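Local coordinates for blue copper protein (Hyphomicrobium denitrificans, PDB 3EF4), which binds one copper ion as a pseudoazurin and probably carries electrons in the periplasm of this denitrifying bacterium, at residues 31-36 with 64-69; 44-49 with 74-79; 86-91 with 113-118. All coordinates share one frame; numbering follows the deposited sequence.

Interaction 1 (31-36 with 64-69)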
ATOM      1  N   THR A  31       1.993  10.835   8.204  1.00 21.22           N
ATOM      2  CA  THR A  31       0.761  10.099   8.015  1.00 21.75           C
ATOM      3  C   THR A  31       0.585   9.815   6.530  1.00 19.09           C
ATOM      4  O   THR A  31       0.958  10.596   5.647  1.00 22.93           O
ATOM      5  CB  THR A  31      -0.501  10.829   8.474  1.00 22.83           C
ATOM      6  OG1 THR A  31      -0.375  12.090   7.798  1.00 24.97           O
ATOM      7  CG2 THR A  31      -0.569  11.215   9.922  1.00 24.84           C
ATOM      8  N   VAL A  32      -0.017   8.678   6.245  1.00 14.97           N
ATOM      9  CA  VAL A  32      -0.431   8.376   4.897  1.00 13.22           C
ATOM     10  C   VAL A  32      -1.947   8.211   4.929  1.00 11.99           C
ATOM     11  O   VAL A  32      -2.487   7.333   5.619  1.00 12.59           O
ATOM     12  CB  VAL A  32       0.243   7.111   4.325  1.00 15.33           C
ATOM     13  CG1 VAL A  32      -0.179   6.893   2.878  1.00 15.67           C
ATOM     14  CG2 VAL A  32       1.758   7.227   4.437  1.00 19.20           C
ATOM     15  N   LYS A  33      -2.659   9.073   4.225  1.00 12.32           N
ATOM     16  CA  LYS A  33      -4.119   9.021   4.169  1.00 11.89           C
ATOM     17  C   LYS A  33      -4.554   8.424   2.852  1.00 11.10           C
ATOM     18  O   LYS A  33      -4.188   8.948   1.781  1.00 12.29           O
ATOM     19  CB  LYS A  33      -4.747  10.435   4.222  1.00 14.53           C
ATOM     20  CG  LYS A  33      -4.482  11.356   5.302  1.00 21.64           C
ATOM     21  CD  LYS A  33      -5.520  12.489   5.268  1.00 24.32           C
ATOM     22  CE  LYS A  33      -5.601  12.961   6.722  1.00 28.93           C
ATOM     23  NZ  LYS A  33      -6.610  14.071   6.836  1.00 39.05           N
ATOM     24  N   PHE A  34      -5.317   7.359   2.941  1.00 11.15           N
ATOM     25  CA  PHE A  34      -5.923   6.684   1.804  1.00 10.87           C
ATOM     26  C   PHE A  34      -7.327   7.244   1.644  1.00 11.74           C
ATOM     27  O   PHE A  34      -8.129   7.162   2.577  1.00 12.61           O
ATOM     28  CB  PHE A  34      -5.960   5.157   2.054  1.00 11.23           C
ATOM     29  CG  PHE A  34      -4.566   4.593   2.275  1.00  9.93           C
ATOM     30  CD1 PHE A  34      -4.001   4.582   3.538  1.00 11.18           C
ATOM     31  CD2 PHE A  34      -3.828   4.143   1.197  1.00 11.21           C
ATOM     32  CE1 PHE A  34      -2.710   4.138   3.701  1.00 12.03           C
ATOM     33  CE2 PHE A  34      -2.522   3.680   1.372  1.00 11.66           C
ATOM     34  CZ  PHE A  34      -1.986   3.691   2.639  1.00 12.25           C
ATOM     35  N   VAL A  35      -7.560   7.889   0.498  1.00 11.47           N
ATOM     36  CA  VAL A  35      -8.779   8.646   0.310  1.00 11.56           C
ATOM     37  C   VAL A  35      -9.659   8.021  -0.770  1.00 12.44           C
ATOM     38  O   VAL A  35      -9.133   7.561  -1.784  1.00 11.24           O
ATOM     39  CB  VAL A  35      -8.489  10.127  -0.002  1.00 12.65           C
ATOM     40  CG1 VAL A  35      -7.805  10.780   1.204  1.00 14.90           C
ATOM     41  CG2 VAL A  35      -7.669  10.325  -1.278  1.00 14.91           C
ATOM     42  N   PRO A  36     -10.964   7.974  -0.556  1.00 12.72           N
ATOM     43  CA  PRO A  36     -11.872   7.316  -1.492  1.00 13.31           C
ATOM     44  C   PRO A  36     -12.245   8.204  -2.686  1.00 13.53           C
ATOM     45  O   PRO A  36     -13.405   8.628  -2.879  1.00 16.77           O
ATOM     46  CB  PRO A  36     -13.079   7.060  -0.589  1.00 15.05           C
ATOM     47  CG  PRO A  36     -13.102   8.256   0.345  1.00 16.07           C
ATOM     48  CD  PRO A  36     -11.650   8.445   0.655  1.00 14.96           C
ATOM     49  N   GLU A  64     -12.178   6.921   3.988  1.00 15.46           N
ATOM     50  CA  GLU A  64     -10.824   7.326   4.271  1.00 14.44           C
ATOM     51  C   GLU A  64     -10.294   6.493   5.424  1.00 13.08           C
ATOM     52  O   GLU A  64     -11.031   6.154   6.344  1.00 14.36           O
ATOM     53  CB  GLU A  64     -10.791   8.809   4.640  1.00 18.16           C
ATOM     54  CG  GLU A  64      -9.398   9.379   4.754  1.00 20.08           C
ATOM     55  CD  GLU A  64      -8.949   9.654   6.155  1.00 24.66           C
ATOM     56  OE1 GLU A  64      -7.913  10.370   6.258  1.00 34.91           O
ATOM     57  OE2 GLU A  64      -9.652   9.124   7.023  1.00 24.80           O
ATOM     58  N   VAL A  65      -9.009   6.196   5.400  1.00 12.12           N
ATOM     59  CA  VAL A  65      -8.296   5.606   6.526  1.00 12.15           C
ATOM     60  C   VAL A  65      -6.854   6.105   6.493  1.00 11.68           C
ATOM     61  O   VAL A  65      -6.314   6.420   5.422  1.00 12.33           O
ATOM     62  CB  VAL A  65      -8.367   4.081   6.443  1.00 12.85           C
ATOM     63  CG1 VAL A  65      -7.567   3.492   5.276  1.00 13.37           C
ATOM     64  CG2 VAL A  65      -7.903   3.438   7.760  1.00 14.72           C
ATOM     65  N   VAL A  66      -6.249   6.184   7.649  1.00 12.31           N
ATOM     66  CA  VAL A  66      -4.864   6.605   7.817  1.00 12.43           C
ATOM     67  C   VAL A  66      -3.992   5.471   8.280  1.00 12.24           C
ATOM     68  O   VAL A  66      -4.384   4.591   9.058  1.00 17.39           O
ATOM     69  CB  VAL A  66      -4.953   7.802   8.799  0.50 15.83           C
ATOM     70  CG1 VAL A  66      -4.713   7.386  10.230  0.50 14.76           C
ATOM     71  CG2 VAL A  66      -4.035   8.963   8.424  0.50 20.53           C
ATOM     72  N   PHE A  67      -2.768   5.520   7.783  1.00 11.84           N
ATOM     73  CA  PHE A  67      -1.631   4.771   8.279  1.00 11.25           C
ATOM     74  C   PHE A  67      -0.696   5.778   8.975  1.00 11.06           C
ATOM     75  O   PHE A  67      -0.248   6.740   8.320  1.00 11.99           O
ATOM     76  CB  PHE A  67      -0.874   4.049   7.178  1.00 10.35           C
ATOM     77  CG  PHE A  67       0.450   3.446   7.601  1.00  9.96           C
ATOM     78  CD1 PHE A  67       1.592   3.722   6.868  1.00 12.55           C
ATOM     79  CD2 PHE A  67       0.578   2.634   8.694  1.00 10.63           C
ATOM     80  CE1 PHE A  67       2.827   3.214   7.192  1.00 13.11           C
ATOM     81  CE2 PHE A  67       1.830   2.122   9.022  1.00 10.19           C
ATOM     82  CZ  PHE A  67       2.938   2.388   8.275  1.00 11.33           C
ATOM     83  N   ASN A  68      -0.444   5.566  10.219  1.00 11.34           N
ATOM     84  CA  ASN A  68       0.465   6.434  10.978  1.00 12.48           C
ATOM     85  C   ASN A  68       1.851   5.825  10.899  1.00 11.60           C
ATOM     86  O   ASN A  68       2.169   4.857  11.578  1.00 13.26           O
ATOM     87  CB  ASN A  68       0.008   6.566  12.421  1.00 13.19           C
ATOM     88  CG  ASN A  68      -1.346   7.208  12.585  1.00 14.89           C
ATOM     89  OD1 ASN A  68      -2.213   6.691  13.317  1.00 21.73           O
ATOM     90  ND2 ASN A  68      -1.529   8.282  11.913  1.00 13.67           N
ATOM     91  N   ALA A  69       2.699   6.336  10.029  1.00 12.42           N
ATOM     92  CA  ALA A  69       4.025   5.780   9.813  1.00 12.10           C
ATOM     93  C   ALA A  69       4.875   6.031  11.035  1.00 12.40           C
ATOM     94  O   ALA A  69       4.982   7.193  11.402  1.00 14.66           O
ATOM     95  CB  ALA A  69       4.602   6.416   8.552  1.00 14.04           C
TER
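F34 and F67 lie side by side on the inner face of two antiparallel strands, 31-35 and 65-68. The F34 ring turns its edge to F67 CB, which lies 3.9 Å from F34 CE1. The carbonyl O of V65 meets the same ring in its plane, 3.5 Å from F34 CD1. F34 CG stands anti to its own carbonyl carbon (chi1 -59°), which lays the ring along the strand toward F67. CG1 of V65 covers F34 CB at 4.0 Å. The other face carries T31, K33, V66 and N68. There K33 and V66 cross at a slant, with K33 CG 4.0 Å from V66 CG2. E64 bends at chi2 (-107°) and brings OE1 within 3.3 Å of K33 CD. The ion pair between K33 NZ and E64 OE1 is long, at 4.0 Å. V32 pairs with F67, and F34 with V65, through two backbone hydrogen bonds each. Strand 65-68 is the outermost strand here, and strand 2-8 flanks strand 31-35 on its other side. The inner face packs against strand 88-93 of the cupredoxin beta-sandwich, F34 on V89 and F67 on V91 and V93, while W50 and Y75 meet the F67 ring.

Interaction 2 (44-49 with 74-79). With CU (copper (II) ion), chain D; PO4 (phosphate ion), chain H.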
ATOM      1  N   GLU A  44      -6.369  -1.679   3.545  1.00  8.79           N
ATOM      2  CA  GLU A  44      -6.105  -2.467   4.757  1.00  9.27           C
ATOM      3  C   GLU A  44      -4.778  -3.178   4.631  1.00  7.93           C
ATOM      4  O   GLU A  44      -4.325  -3.554   3.535  1.00  8.66           O
ATOM      5  CB  GLU A  44      -7.245  -3.442   5.025  1.00 10.01           C
ATOM      6  CG  GLU A  44      -7.406  -4.542   3.984  1.00 10.99           C
ATOM      7  CD  GLU A  44      -8.562  -5.418   4.355  1.00 12.91           C
ATOM      8  OE1 GLU A  44      -9.704  -4.978   4.297  1.00 14.03           O
ATOM      9  OE2 GLU A  44      -8.380  -6.564   4.781  1.00 26.29           O
ATOM     10  N   SER A  45      -4.150  -3.450   5.757  1.00  8.45           N
ATOM     11  CA  SER A  45      -2.919  -4.192   5.779  1.00  8.15           C
ATOM     12  C   SER A  45      -3.021  -5.549   5.123  1.00  8.64           C
ATOM     13  O   SER A  45      -4.023  -6.241   5.319  1.00  9.42           O
ATOM     14  CB  SER A  45      -2.506  -4.418   7.247  1.00  9.00           C
ATOM     15  OG  SER A  45      -2.331  -3.213   7.940  1.00  9.66           O
ATOM     16  N   VAL A  46      -1.994  -5.946   4.399  1.00  8.25           N
ATOM     17  CA  VAL A  46      -1.830  -7.344   4.018  1.00  9.10           C
ATOM     18  C   VAL A  46      -1.161  -8.002   5.217  1.00  9.48           C
ATOM     19  O   VAL A  46       0.035  -7.913   5.412  1.00  9.78           O
ATOM     20  CB  VAL A  46      -1.037  -7.473   2.731  1.00  8.86           C
ATOM     21  CG1 VAL A  46      -0.797  -8.924   2.372  1.00 11.20           C
ATOM     22  CG2 VAL A  46      -1.809  -6.835   1.575  1.00 10.10           C
ATOM     23  N   ARG A  47      -1.983  -8.630   6.059  1.00 10.78           N
ATOM     24  CA  ARG A  47      -1.458  -9.037   7.360  1.00 12.00           C
ATOM     25  C   ARG A  47      -0.392 -10.103   7.281  1.00 12.01           C
ATOM     26  O   ARG A  47       0.426 -10.189   8.204  1.00 13.87           O
ATOM     27  CB  ARG A  47      -2.587  -9.459   8.296  1.00 14.57           C
ATOM     28  CG  ARG A  47      -3.392  -8.219   8.625  1.00 19.95           C
ATOM     29  CD  ARG A  47      -4.057  -8.135   9.862  1.00 20.96           C
ATOM     30  NE  ARG A  47      -3.230  -8.392  11.033  1.00 18.42           N
ATOM     31  CZ  ARG A  47      -3.730  -8.767  12.200  1.00 19.83           C
ATOM     32  NH1 ARG A  47      -5.014  -8.913  12.389  1.00 26.31           N
ATOM     33  NH2 ARG A  47      -2.876  -8.975  13.189  1.00 24.51           N
ATOM     34  N   GLU A  48      -0.399 -10.844   6.183  1.00 12.22           N
ATOM     35  CA  GLU A  48       0.589 -11.907   6.058  1.00 13.31           C
ATOM     36  C   GLU A  48       1.983 -11.371   5.833  1.00 12.39           C
ATOM     37  O   GLU A  48       2.937 -12.126   5.976  1.00 14.51           O
ATOM     38  CB  GLU A  48       0.128 -12.887   4.963  1.00 17.35           C
ATOM     39  CG  GLU A  48      -1.234 -13.505   5.262  1.00 20.95           C
ATOM     40  CD  GLU A  48      -2.470 -12.636   5.037  1.00 22.47           C
ATOM     41  OE1 GLU A  48      -2.507 -11.491   4.441  1.00 18.96           O
ATOM     42  OE2 GLU A  48      -3.486 -13.127   5.577  1.00 30.89           O
ATOM     43  N   VAL A  49       2.085 -10.082   5.474  1.00 11.28           N
ATOM     44  CA  VAL A  49       3.415  -9.470   5.255  1.00 12.09           C
ATOM     45  C   VAL A  49       3.612  -8.201   6.095  1.00 11.15           C
ATOM     46  O   VAL A  49       4.719  -7.625   6.077  1.00 11.87           O
ATOM     47  CB  VAL A  49       3.649  -9.264   3.732  1.00 12.46           C
ATOM     48  CG1 VAL A  49       2.821  -8.102   3.216  1.00 13.04           C
ATOM     49  CG2 VAL A  49       5.089  -9.096   3.320  1.00 19.90           C
ATOM     50  N   LEU A  74       8.850  -1.574   5.397  1.00  9.74           N
ATOM     51  CA  LEU A  74       7.960  -1.626   4.271  1.00  9.99           C
ATOM     52  C   LEU A  74       6.621  -2.194   4.646  1.00  9.03           C
ATOM     53  O   LEU A  74       6.570  -3.255   5.267  1.00 10.18           O
ATOM     54  CB  LEU A  74       8.583  -2.457   3.126  1.00 10.36           C
ATOM     55  CG  LEU A  74       9.831  -1.869   2.512  1.00 11.84           C
ATOM     56  CD1 LEU A  74      10.528  -2.915   1.660  1.00 15.74           C
ATOM     57  CD2 LEU A  74       9.492  -0.665   1.649  1.00 15.23           C
ATOM     58  N   TYR A  75       5.571  -1.526   4.222  1.00  8.91           N
ATOM     59  CA  TYR A  75       4.188  -1.800   4.599  1.00  8.24           C
ATOM     60  C   TYR A  75       3.333  -1.981   3.341  1.00  7.85           C
ATOM     61  O   TYR A  75       3.192  -1.066   2.545  1.00  8.32           O
ATOM     62  CB  TYR A  75       3.666  -0.616   5.411  1.00  8.75           C
ATOM     63  CG  TYR A  75       4.368  -0.439   6.718  1.00  8.61           C
ATOM     64  CD1 TYR A  75       5.552   0.272   6.816  1.00  9.50           C
ATOM     65  CD2 TYR A  75       3.852  -0.998   7.886  1.00  9.30           C
ATOM     66  CE1 TYR A  75       6.203   0.433   8.036  1.00  9.39           C
ATOM     67  CE2 TYR A  75       4.481  -0.840   9.082  1.00 11.16           C
ATOM     68  CZ  TYR A  75       5.665  -0.138   9.165  1.00 10.40           C
ATOM     69  OH  TYR A  75       6.265   0.039  10.399  1.00 12.39           O
ATOM     70  N   VAL A  76       2.774  -3.164   3.224  1.00  7.52           N
ATOM     71  CA  VAL A  76       1.913  -3.489   2.091  1.00  7.83           C
ATOM     72  C   VAL A  76       0.465  -3.386   2.518  1.00  7.78           C
ATOM     73  O   VAL A  76       0.068  -4.023   3.519  1.00  7.95           O
ATOM     74  CB  VAL A  76       2.202  -4.923   1.562  1.00  8.36           C
ATOM     75  CG1 VAL A  76       1.340  -5.190   0.333  1.00  9.35           C
ATOM     76  CG2 VAL A  76       3.660  -5.097   1.228  1.00  9.40           C
ATOM     77  N   LEU A  77      -0.320  -2.635   1.744  1.00  7.81           N
ATOM     78  CA  LEU A  77      -1.763  -2.572   1.932  1.00  7.82           C
ATOM     79  C   LEU A  77      -2.443  -3.026   0.654  1.00  7.92           C
ATOM     80  O   LEU A  77      -1.913  -2.911  -0.433  1.00  8.25           O
ATOM     81  CB  LEU A  77      -2.247  -1.202   2.369  1.00  8.27           C
ATOM     82  CG  LEU A  77      -1.694  -0.665   3.677  1.00  9.08           C
ATOM     83  CD1 LEU A  77      -0.408   0.099   3.485  1.00  9.41           C
ATOM     84  CD2 LEU A  77      -2.726   0.217   4.385  1.00 10.00           C
ATOM     85  N   LYS A  78      -3.671  -3.530   0.829  1.00  8.41           N
ATOM     86  CA  LYS A  78      -4.508  -3.917  -0.252  1.00  8.26           C
ATOM     87  C   LYS A  78      -5.873  -3.247  -0.145  1.00  8.19           C
ATOM     88  O   LYS A  78      -6.272  -2.797   0.900  1.00  8.81           O
ATOM     89  CB  LYS A  78      -4.721  -5.461  -0.271  1.00  9.49           C
ATOM     90  CG  LYS A  78      -5.404  -5.981   0.984  1.00 10.48           C
ATOM     91  CD  LYS A  78      -5.638  -7.493   0.908  1.00 12.85           C
ATOM     92  CE  LYS A  78      -6.167  -8.000   2.251  1.00 17.73           C
ATOM     93  NZ  LYS A  78      -6.399  -9.457   2.243  1.00 21.53           N
ATOM     94  N   CYS A  79      -6.575  -3.285  -1.275  1.00  8.92           N
ATOM     95  CA  CYS A  79      -8.009  -3.052  -1.335  1.00  9.11           C
ATOM     96  C   CYS A  79      -8.666  -4.424  -1.346  1.00  9.56           C
ATOM     97  O   CYS A  79      -8.347  -5.246  -2.209  1.00 10.10           O
ATOM     98  CB  CYS A  79      -8.384  -2.259  -2.559  1.00 10.00           C
ATOM     99  SG  CYS A  79     -10.153  -2.236  -2.870  1.00 10.44           S
TER
HETATM  100 CU    CU D 401     -10.401  -1.219  -4.813  1.00 11.31          CU
HETATM  101  P   PO4 H 405      -9.848  -9.513   4.440  1.00 33.25           P
HETATM  102  O1  PO4 H 405     -10.601  -9.377   3.070  1.00 44.72           O
HETATM  103  O2  PO4 H 405      -8.294  -9.730   4.176  1.00 41.25           O
HETATM  104  O3  PO4 H 405     -10.030  -8.182   5.286  1.00 40.98           O
HETATM  105  O4  PO4 H 405     -10.394 -10.743   5.247  1.00 44.92           O
HETATM  106  O   HOH W   1      -4.037 -10.736   2.009  1.00 26.27           O
HETATM  107  O   HOH W   2       4.392  -5.053   4.904  1.00  9.94           O
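Backbone hydrogen bonds join E44 and V46 to the strand that leads into the copper ligand C79. E44 and K78 form an antiparallel hydrogen-bonded pair. E44 N donates to K78 O at 2.9 Å, and K78 N donates to E44 O at 2.8 Å. V46 N then reaches V76 O at 3.0 Å, nearly straight at the hydrogen but tilted 29° from the carbonyl plane. The side chains of S45 and L77 diverge at the non-hydrogen-bonded pair between them.

The apolar contacts flank this short ladder and extend past it to V49. The E44 and K78 chains pass each other at a slant on one face of the sheet, with E44 CG 3.9 Å from K78 CG. V46 CG2 rests on the base of the K78 chain, 3.7 Å from K78 CB, and also touches V76 CG1. V49 meets V76 at about a right angle, with V49 CG1 3.6 Å from V76 CB. V49 CG1 lies between its own backbone N and carbonyl carbon (chi1 74°), which turns this branch to V76.

The polar contacts are at the two ends. The extended K78 chain carries NZ past V46 to a phosphate, probably from the crystallisation liquor, and K78 NZ donates to its O2 at 2.7 Å. A water joins K78 NZ to E48 OE1. E44 OE1 is held by N42. At the far end a second water links the two backbones: it donates to V49 O and L74 O and accepts from V76 N.

C79 SG binds copper at 2.2 Å, with H41, H82 and M87 completing the site. Strand 44-45 is the outermost strand on this side. Strand 73-78 lies between it and strand 88-93, and helix 99-104 covers V49, L74 and V76 through I102.

Interaction 3 (86-91 with 113-118). With CU (copper (II) ion), chain D.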
ATOM      1  N   GLY A  86      -5.051  -6.474  -8.657  1.00 12.25           N
ATOM      2  CA  GLY A  86      -3.842  -5.666  -8.637  1.00 12.37           C
ATOM      3  C   GLY A  86      -3.861  -4.475  -7.715  1.00 11.03           C
ATOM      4  O   GLY A  86      -2.900  -3.716  -7.738  1.00 11.41           O
ATOM      5  N   MET A  87      -4.898  -4.273  -6.891  1.00  9.89           N
ATOM      6  CA  MET A  87      -4.982  -3.050  -6.115  1.00  9.25           C
ATOM      7  C   MET A  87      -4.234  -3.227  -4.778  1.00  8.25           C
ATOM      8  O   MET A  87      -4.742  -3.693  -3.783  1.00  8.50           O
ATOM      9  CB  MET A  87      -6.439  -2.649  -5.904  1.00  8.98           C
ATOM     10  CG  MET A  87      -6.541  -1.206  -5.399  1.00  8.93           C
ATOM     11  SD  MET A  87      -8.182  -0.513  -5.759  1.00 10.35           S
ATOM     12  CE  MET A  87      -7.964   1.070  -4.907  1.00 12.03           C
ATOM     13  N   VAL A  88      -2.947  -2.875  -4.862  1.00  8.28           N
ATOM     14  CA  VAL A  88      -1.945  -3.051  -3.845  1.00  8.13           C
ATOM     15  C   VAL A  88      -1.062  -1.815  -3.784  1.00  8.01           C
ATOM     16  O   VAL A  88      -0.836  -1.185  -4.840  1.00  8.63           O
ATOM     17  CB  VAL A  88      -1.134  -4.348  -4.014  1.00  8.59           C
ATOM     18  CG1 VAL A  88      -0.326  -4.358  -5.305  1.00 10.39           C
ATOM     19  CG2 VAL A  88      -0.224  -4.617  -2.840  1.00  9.86           C
ATOM     20  N   VAL A  89      -0.568  -1.443  -2.634  1.00  8.14           N
ATOM     21  CA  VAL A  89       0.274  -0.274  -2.427  1.00  8.05           C
ATOM     22  C   VAL A  89       1.356  -0.633  -1.434  1.00  7.71           C
ATOM     23  O   VAL A  89       1.157  -1.428  -0.515  1.00  8.52           O
ATOM     24  CB  VAL A  89      -0.575   0.922  -1.969  1.00  8.33           C
ATOM     25  CG1 VAL A  89      -1.361   0.612  -0.684  1.00  9.68           C
ATOM     26  CG2 VAL A  89       0.254   2.185  -1.786  1.00 10.41           C
ATOM     27  N   LEU A  90       2.511   0.005  -1.600  1.00  8.12           N
ATOM     28  CA  LEU A  90       3.680  -0.216  -0.792  1.00  8.04           C
ATOM     29  C   LEU A  90       4.114   1.128  -0.189  1.00  8.01           C
ATOM     30  O   LEU A  90       4.416   2.072  -0.919  1.00  9.22           O
ATOM     31  CB  LEU A  90       4.809  -0.798  -1.625  1.00  8.36           C
ATOM     32  CG  LEU A  90       6.120  -1.155  -0.892  1.00  8.95           C
ATOM     33  CD1 LEU A  90       5.872  -2.180   0.185  1.00 11.06           C
ATOM     34  CD2 LEU A  90       7.190  -1.649  -1.863  1.00 10.39           C
ATOM     35  N   VAL A  91       4.175   1.195   1.131  1.00  8.83           N
ATOM     36  CA  VAL A  91       4.633   2.395   1.826  1.00  8.84           C
ATOM     37  C   VAL A  91       5.981   2.061   2.455  1.00  9.34           C
ATOM     38  O   VAL A  91       6.081   1.091   3.220  1.00  9.89           O
ATOM     39  CB  VAL A  91       3.657   2.844   2.910  1.00  9.75           C
ATOM     40  CG1 VAL A  91       4.166   4.060   3.652  1.00 11.54           C
ATOM     41  CG2 VAL A  91       2.296   3.133   2.301  1.00 10.75           C
ATOM     42  N   LYS A 113       2.280  -8.636 -10.121  1.00 11.28           N
ATOM     43  CA  LYS A 113       2.823  -7.685 -11.073  1.00 11.70           C
ATOM     44  C   LYS A 113       2.931  -6.321 -10.452  1.00 11.39           C
ATOM     45  O   LYS A 113       3.975  -5.672 -10.527  1.00 12.05           O
ATOM     46  CB  LYS A 113       1.917  -7.628 -12.311  1.00 13.33           C
ATOM     47  CG  LYS A 113       2.390  -6.619 -13.334  1.00 16.84           C
ATOM     48  CD  LYS A 113       1.520  -6.674 -14.606  1.00 25.98           C
ATOM     49  CE  LYS A 113       2.005  -5.513 -15.481  1.00 32.89           C
ATOM     50  N   ARG A 114       1.865  -5.859  -9.833  1.00 11.06           N
ATOM     51  CA  ARG A 114       1.881  -4.500  -9.318  1.00 11.03           C
ATOM     52  C   ARG A 114       2.791  -4.364  -8.113  1.00 10.50           C
ATOM     53  O   ARG A 114       3.531  -3.375  -8.022  1.00 10.98           O
ATOM     54  CB  ARG A 114       0.458  -4.067  -8.987  1.00 14.14           C
ATOM     55  CG  ARG A 114      -0.437  -4.118 -10.255  1.00 19.33           C
ATOM     56  CD  ARG A 114      -0.990  -2.773 -10.443  1.00 20.32           C
ATOM     57  NE  ARG A 114      -1.905  -2.740 -11.605  1.00 21.63           N
ATOM     58  CZ  ARG A 114      -3.225  -2.619 -11.537  1.00 19.27           C
ATOM     59  NH1 ARG A 114      -3.907  -2.565 -12.675  1.00 25.05           N
ATOM     60  NH2 ARG A 114      -3.927  -2.542 -10.408  1.00 21.56           N
ATOM     61  N   LEU A 115       2.756  -5.321  -7.199  1.00  9.34           N
ATOM     62  CA  LEU A 115       3.645  -5.246  -6.038  1.00  9.70           C
ATOM     63  C   LEU A 115       5.094  -5.335  -6.495  1.00  9.91           C
ATOM     64  O   LEU A 115       5.934  -4.639  -5.951  1.00 10.62           O
ATOM     65  CB  LEU A 115       3.297  -6.333  -5.029  1.00 10.61           C
ATOM     66  CG  LEU A 115       4.153  -6.335  -3.746  1.00 11.34           C
ATOM     67  CD1 LEU A 115       4.111  -5.020  -2.993  1.00 12.25           C
ATOM     68  CD2 LEU A 115       3.652  -7.480  -2.864  1.00 14.60           C
ATOM     69  N   ASP A 116       5.432  -6.165  -7.479  1.00 10.33           N
ATOM     70  CA  ASP A 116       6.788  -6.228  -7.927  1.00 10.67           C
ATOM     71  C   ASP A 116       7.247  -4.888  -8.473  1.00 10.62           C
ATOM     72  O   ASP A 116       8.383  -4.459  -8.248  1.00 11.06           O
ATOM     73  CB  ASP A 116       6.966  -7.316  -8.984  1.00 11.53           C
ATOM     74  CG  ASP A 116       7.050  -8.706  -8.421  1.00 13.17           C
ATOM     75  OD1 ASP A 116       6.968  -8.896  -7.194  1.00 15.03           O
ATOM     76  OD2 ASP A 116       7.142  -9.642  -9.272  1.00 16.16           O
ATOM     77  N   GLY A 117       6.376  -4.203  -9.207  1.00 10.51           N
ATOM     78  CA  GLY A 117       6.695  -2.868  -9.690  1.00 11.20           C
ATOM     79  C   GLY A 117       6.961  -1.882  -8.564  1.00 11.33           C
ATOM     80  O   GLY A 117       7.842  -1.026  -8.688  1.00 12.44           O
ATOM     81  N   GLU A 118       6.181  -2.012  -7.507  1.00  9.75           N
ATOM     82  CA  GLU A 118       6.355  -1.131  -6.353  1.00 10.22           C
ATOM     83  C   GLU A 118       7.645  -1.434  -5.585  1.00  9.96           C
ATOM     84  O   GLU A 118       8.399  -0.537  -5.166  1.00 11.04           O
ATOM     85  CB  GLU A 118       5.111  -1.224  -5.470  1.00  9.79           C
ATOM     86  CG  GLU A 118       3.873  -0.742  -6.181  1.00 10.25           C
ATOM     87  CD  GLU A 118       2.584  -1.150  -5.530  1.00  9.47           C
ATOM     88  OE1 GLU A 118       2.554  -1.832  -4.491  1.00  9.97           O
ATOM     89  OE2 GLU A 118       1.519  -0.735  -6.114  1.00  9.53           O
TER
HETATM   90 CU    CU D 401     -10.401  -1.219  -4.813  1.00 11.31          CU
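V88 lays its CG1 branch over the first turn of the segment 113-118, 3.8 Å from R114 CB and 3.7 Å from the backbone N of L115. This is a C-terminal helix packed on a strand of the cupredoxin fold. Residues 113-118 of helix 109-119 run nearly along the strand segment 88-91, at 20°, with 8.1 Å between the axes. At chi1 64° the CG1 branch of V88 is tucked over its own backbone and faces the helix. The V88 and R114 side chains point opposite ways, so V88 CG1 lies alongside the base of the R114 chain.

L90 is the next residue of the strand to face the helix. Its CB lies 3.9 Å from E118 CB, and its CD2 packs on the E118 backbone carbonyl. E118 is buried, and its carboxylate lies against the strand backbone from V88 to L90. E118 OE2 comes within 2.7 Å of V88 O, so the acid probably holds a proton. E118 OE1 lies close to V89 CA.

R114 bends at chi2 and curls round the carbonyl of G86. Its CB, CG and CD line that carbonyl before NH2 reaches the oxygen. The bond from R114 NH2 to G86 O is weak, at 3.1 Å, and the oxygen lies at the edge of the guanidinium. T16 O binds R114 NH1, a stronger partner. The next residue turns away from the helix: M87 extends its chain to the copper, which its SD binds at 2.5 Å.

Overall arrangement
All three contacts reach one beta-sandwich. Interaction 3 is the buried one; interactions 1 and 2 are partly buried, at the two outermost strands of the sheet. Interaction 1 is a regular strand ladder with a long ion pair on its outer side. Interaction 2 has a shorter ladder, continued by apolar contacts and waters. Interaction 3 joins helix to strand through side-chain packing, a buried acid close to a strand carbonyl and a weak hydrogen bond from an arginine. Strands 73-78 and 88-93 are neighbours, so interactions 2 and 3 adjoin, and each supplies a copper ligand. Interaction 1 supplies none. Its inner face closes on both of the others, with F34 on L77 and V32 on V91.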